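Uncharacterized protein (Saccharomonospora viridis, PDB 3RMQ) is of unknown function but binds a zinc ion and is assigned to a zinc-finger family. Local coordinates at residues A[72-77]-A[106-111]. The protein carries 1 engineered substitution. Numbering follows the deposited sequence.
Sequences WPMREI and VELTGA. Engineered in segment 72-77: M74 (natural residue Val).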
ATOM      1  N   TRP A  72     -10.467   3.713   9.907  1.00 34.36           N
ATOM      2  CA  TRP A  72      -9.942   4.919  10.571  1.00 40.91           C
ATOM      3  C   TRP A  72     -10.592   6.189  10.068  1.00 43.72           C
ATOM      4  O   TRP A  72     -10.909   6.278   8.876  1.00 40.29           O
ATOM      5  CB  TRP A  72      -8.458   5.093  10.332  1.00 36.69           C
ATOM      6  CG  TRP A  72      -7.650   4.113  11.006  1.00 36.50           C
ATOM      7  CD1 TRP A  72      -8.057   2.924  11.533  1.00 40.04           C
ATOM      8  CD2 TRP A  72      -6.255   4.204  11.234  1.00 32.09           C
ATOM      9  NE1 TRP A  72      -6.988   2.266  12.081  1.00 34.37           N
ATOM     10  CE2 TRP A  72      -5.868   3.036  11.917  1.00 32.10           C
ATOM     11  CE3 TRP A  72      -5.285   5.162  10.914  1.00 34.46           C
ATOM     12  CZ2 TRP A  72      -4.555   2.800  12.305  1.00 32.88           C
ATOM     13  CZ3 TRP A  72      -3.980   4.924  11.285  1.00 37.81           C
ATOM     14  CH2 TRP A  72      -3.627   3.743  11.981  1.00 37.72           C
ATOM     15  N   PRO A  73     -10.747   7.195  10.967  1.00 40.72           N
ATOM     16  CA  PRO A  73     -11.202   8.510  10.535  1.00 44.42           C
ATOM     17  C   PRO A  73     -10.130   9.159   9.683  1.00 40.43           C
ATOM     18  O   PRO A  73      -8.950   8.798   9.798  1.00 34.34           O
ATOM     19  CB  PRO A  73     -11.375   9.282  11.850  1.00 47.76           C
ATOM     20  CG  PRO A  73     -10.415   8.648  12.776  1.00 47.50           C
ATOM     21  CD  PRO A  73     -10.401   7.180  12.401  1.00 41.27           C
HETATM   22  N   MSE A  74     -10.536  10.091   8.830  1.00 44.00           N
HETATM   23  CA  MSE A  74      -9.602  10.776   7.947  1.00 43.92           C
HETATM   24  C   MSE A  74      -8.463  11.452   8.695  1.00 38.90           C
HETATM   25  O   MSE A  74      -7.327  11.416   8.236  1.00 35.69           O
HETATM   26  CB  MSE A  74     -10.333  11.798   7.073  1.00 54.07           C
HETATM   27  CG  MSE A  74     -11.284  11.145   6.066  1.00 62.47           C
HETATM   28 SE   MSE A  74     -10.414   9.911   4.776  0.69 76.67          SE
HETATM   29  CE  MSE A  74     -10.699  11.011   3.173  1.00 77.13           C
ATOM     30  N   ARG A  75      -8.717  12.030   9.851  1.00 43.93           N
ATOM     31  CA  ARG A  75      -7.621  12.738  10.510  1.00 51.43           C
ATOM     32  C   ARG A  75      -6.490  11.801  10.929  1.00 43.42           C
ATOM     33  O   ARG A  75      -5.336  12.172  10.819  1.00 41.82           O
ATOM     34  CB  ARG A  75      -8.088  13.575  11.700  1.00 65.05           C
ATOM     35  CG  ARG A  75      -9.230  12.975  12.471  1.00 74.97           C
ATOM     36  CD  ARG A  75     -10.514  13.680  12.088  1.00 82.17           C
ATOM     37  NE  ARG A  75     -11.528  12.772  11.560  1.00 84.31           N
ATOM     38  CZ  ARG A  75     -12.075  12.863  10.349  1.00 88.02           C
ATOM     39  NH1 ARG A  75     -11.711  13.820   9.505  1.00 90.01           N
ATOM     40  NH2 ARG A  75     -12.998  11.989   9.982  1.00 90.57           N
ATOM     41  N   GLU A  76      -6.801  10.587  11.387  1.00 40.04           N
ATOM     42  CA  GLU A  76      -5.742   9.643  11.757  1.00 36.02           C
ATOM     43  C   GLU A  76      -5.053   9.034  10.554  1.00 32.38           C
ATOM     44  O   GLU A  76      -3.892   8.658  10.626  1.00 34.73           O
ATOM     45  CB  GLU A  76      -6.304   8.493  12.570  1.00 40.21           C
ATOM     46  CG  GLU A  76      -6.959   8.920  13.838  1.00 53.07           C
ATOM     47  CD  GLU A  76      -7.426   7.731  14.622  1.00 63.99           C
ATOM     48  OE1 GLU A  76      -7.536   6.625  14.032  1.00 63.15           O
ATOM     49  OE2 GLU A  76      -7.675   7.895  15.830  1.00 71.18           O
ATOM     50  N   ILE A  77      -5.787   8.853   9.464  1.00 30.88           N
ATOM     51  CA  ILE A  77      -5.166   8.395   8.225  1.00 32.07           C
ATOM     52  C   ILE A  77      -4.177   9.495   7.758  1.00 33.08           C
ATOM     53  O   ILE A  77      -3.089   9.209   7.281  1.00 28.85           O
ATOM     54  CB  ILE A  77      -6.221   8.066   7.139  1.00 33.46           C
ATOM     55  CG1 ILE A  77      -7.134   6.929   7.601  1.00 35.78           C
ATOM     56  CG2 ILE A  77      -5.549   7.653   5.860  1.00 32.34           C
ATOM     57  CD1 ILE A  77      -8.267   6.611   6.626  1.00 36.63           C
ATOM     58  N   VAL A 106      -5.033  14.733  -1.941  1.00 28.10           N
ATOM     59  CA  VAL A 106      -3.766  15.440  -1.846  1.00 30.09           C
ATOM     60  C   VAL A 106      -3.579  16.035  -0.441  1.00 35.16           C
ATOM     61  O   VAL A 106      -2.512  15.904   0.145  1.00 34.09           O
ATOM     62  CB  VAL A 106      -3.626  16.502  -2.928  1.00 29.24           C
ATOM     63  CG1 VAL A 106      -2.319  17.276  -2.748  1.00 28.76           C
ATOM     64  CG2 VAL A 106      -3.648  15.843  -4.313  1.00 25.12           C
ATOM     65  N   GLU A 107      -4.614  16.653   0.109  1.00 34.63           N
ATOM     66  CA  GLU A 107      -4.542  17.205   1.465  1.00 44.61           C
ATOM     67  C   GLU A 107      -4.250  16.123   2.506  1.00 43.74           C
ATOM     68  O   GLU A 107      -3.413  16.309   3.401  1.00 40.68           O
ATOM     69  CB  GLU A 107      -5.823  17.977   1.779  1.00 54.86           C
ATOM     70  CG  GLU A 107      -5.876  19.255   0.944  1.00 67.10           C
ATOM     71  CD  GLU A 107      -7.146  20.075   1.111  1.00 81.30           C
ATOM     72  OE1 GLU A 107      -7.998  19.717   1.959  1.00 86.93           O
ATOM     73  OE2 GLU A 107      -7.284  21.089   0.382  1.00 86.12           O
ATOM     74  N   LEU A 108      -4.907  14.976   2.355  1.00 42.74           N
ATOM     75  CA  LEU A 108      -4.703  13.835   3.239  1.00 44.62           C
ATOM     76  C   LEU A 108      -3.220  13.429   3.310  1.00 36.76           C
ATOM     77  O   LEU A 108      -2.673  13.196   4.396  1.00 32.60           O
ATOM     78  CB  LEU A 108      -5.570  12.667   2.726  1.00 48.07           C
ATOM     79  CG  LEU A 108      -5.588  11.315   3.439  1.00 52.89           C
ATOM     80  CD1 LEU A 108      -6.833  10.545   3.040  1.00 54.23           C
ATOM     81  CD2 LEU A 108      -4.340  10.511   3.115  1.00 51.54           C
ATOM     82  N   THR A 109      -2.558  13.359   2.156  1.00 35.08           N
ATOM     83  CA  THR A 109      -1.197  12.865   2.112  1.00 32.79           C
ATOM     84  C   THR A 109      -0.243  13.827   2.801  1.00 35.35           C
ATOM     85  O   THR A 109       0.836  13.421   3.211  1.00 35.08           O
ATOM     86  CB  THR A 109      -0.689  12.678   0.673  1.00 30.43           C
ATOM     87  OG1 THR A 109      -0.752  13.941  -0.014  1.00 33.26           O
ATOM     88  CG2 THR A 109      -1.504  11.609  -0.074  1.00 27.29           C
ATOM     89  N   GLY A 110      -0.612  15.109   2.900  1.00 39.62           N
ATOM     90  CA  GLY A 110       0.324  16.104   3.392  1.00 39.23           C
ATOM     91  C   GLY A 110       1.501  16.251   2.434  1.00 36.85           C
ATOM     92  O   GLY A 110       2.576  16.711   2.817  1.00 41.44           O
ATOM     93  N   ALA A 111       1.308  15.853   1.183  1.00 28.63           N
ATOM     94  CA  ALA A 111       2.431  15.716   0.237  1.00 35.64           C
ATOM     95  C   ALA A 111       2.928  17.032  -0.371  1.00 37.16           C
ATOM     96  O   ALA A 111       4.071  17.093  -0.871  1.00 39.41           O
ATOM     97  CB  ALA A 111       2.039  14.787  -0.895  1.00 39.85           C
TER
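L108 reaches out from the last turn of helix 102-109 and puts one methyl on M74 and the other on I77, both in the first turn of helix 74-81. From CB, which leaves the backbone toward the other helix, CG is fully extended from the backbone N (chi1 -180°), which carries the fork at CG over to helix 74-81. There the branches part company. CD1 goes to M74, a selenomethionine and an engineered replacement for the natural valine: it lies 3.9 Å from CE of M74 and 4.0 Å from SE of M74, so both outer atoms of that chain rest against a single methyl. M74 gets there by bending at chi2 (-60°) and again at chi3, and it crosses L108 at about a right angle. CD2 of L108 turns to I77 instead and meets CG2 of I77 at 4.1 Å. That branch methyl, anti to the backbone N of I77, does the touching, and the two side chains cross at a slant. No hydrogen bond links the two segments directly, and the small apolar interface buries 139 Å² in all.

G110, with positive phi, is the first residue to leave helical geometry, and OG1 of T109 accepts from N of A111 at 3.1 Å, an ST turn. The same hydroxyl donates a hydrogen bond from OG1 of T109 to the backbone O of V106 at 2.6 Å. The carbonyl oxygen of L108 is taken by OG of S78, a polar tie beside the methyl contacts. Helix 60-69 packs against helix 74-81, with I64 and K68 touching I77, and L98, in the loop after helix 88-97, also touches L108. The contact thus joins two helices of the C-terminal helical part, with the zinc about 14 Å from the side chain of I77, beyond helix 60-69.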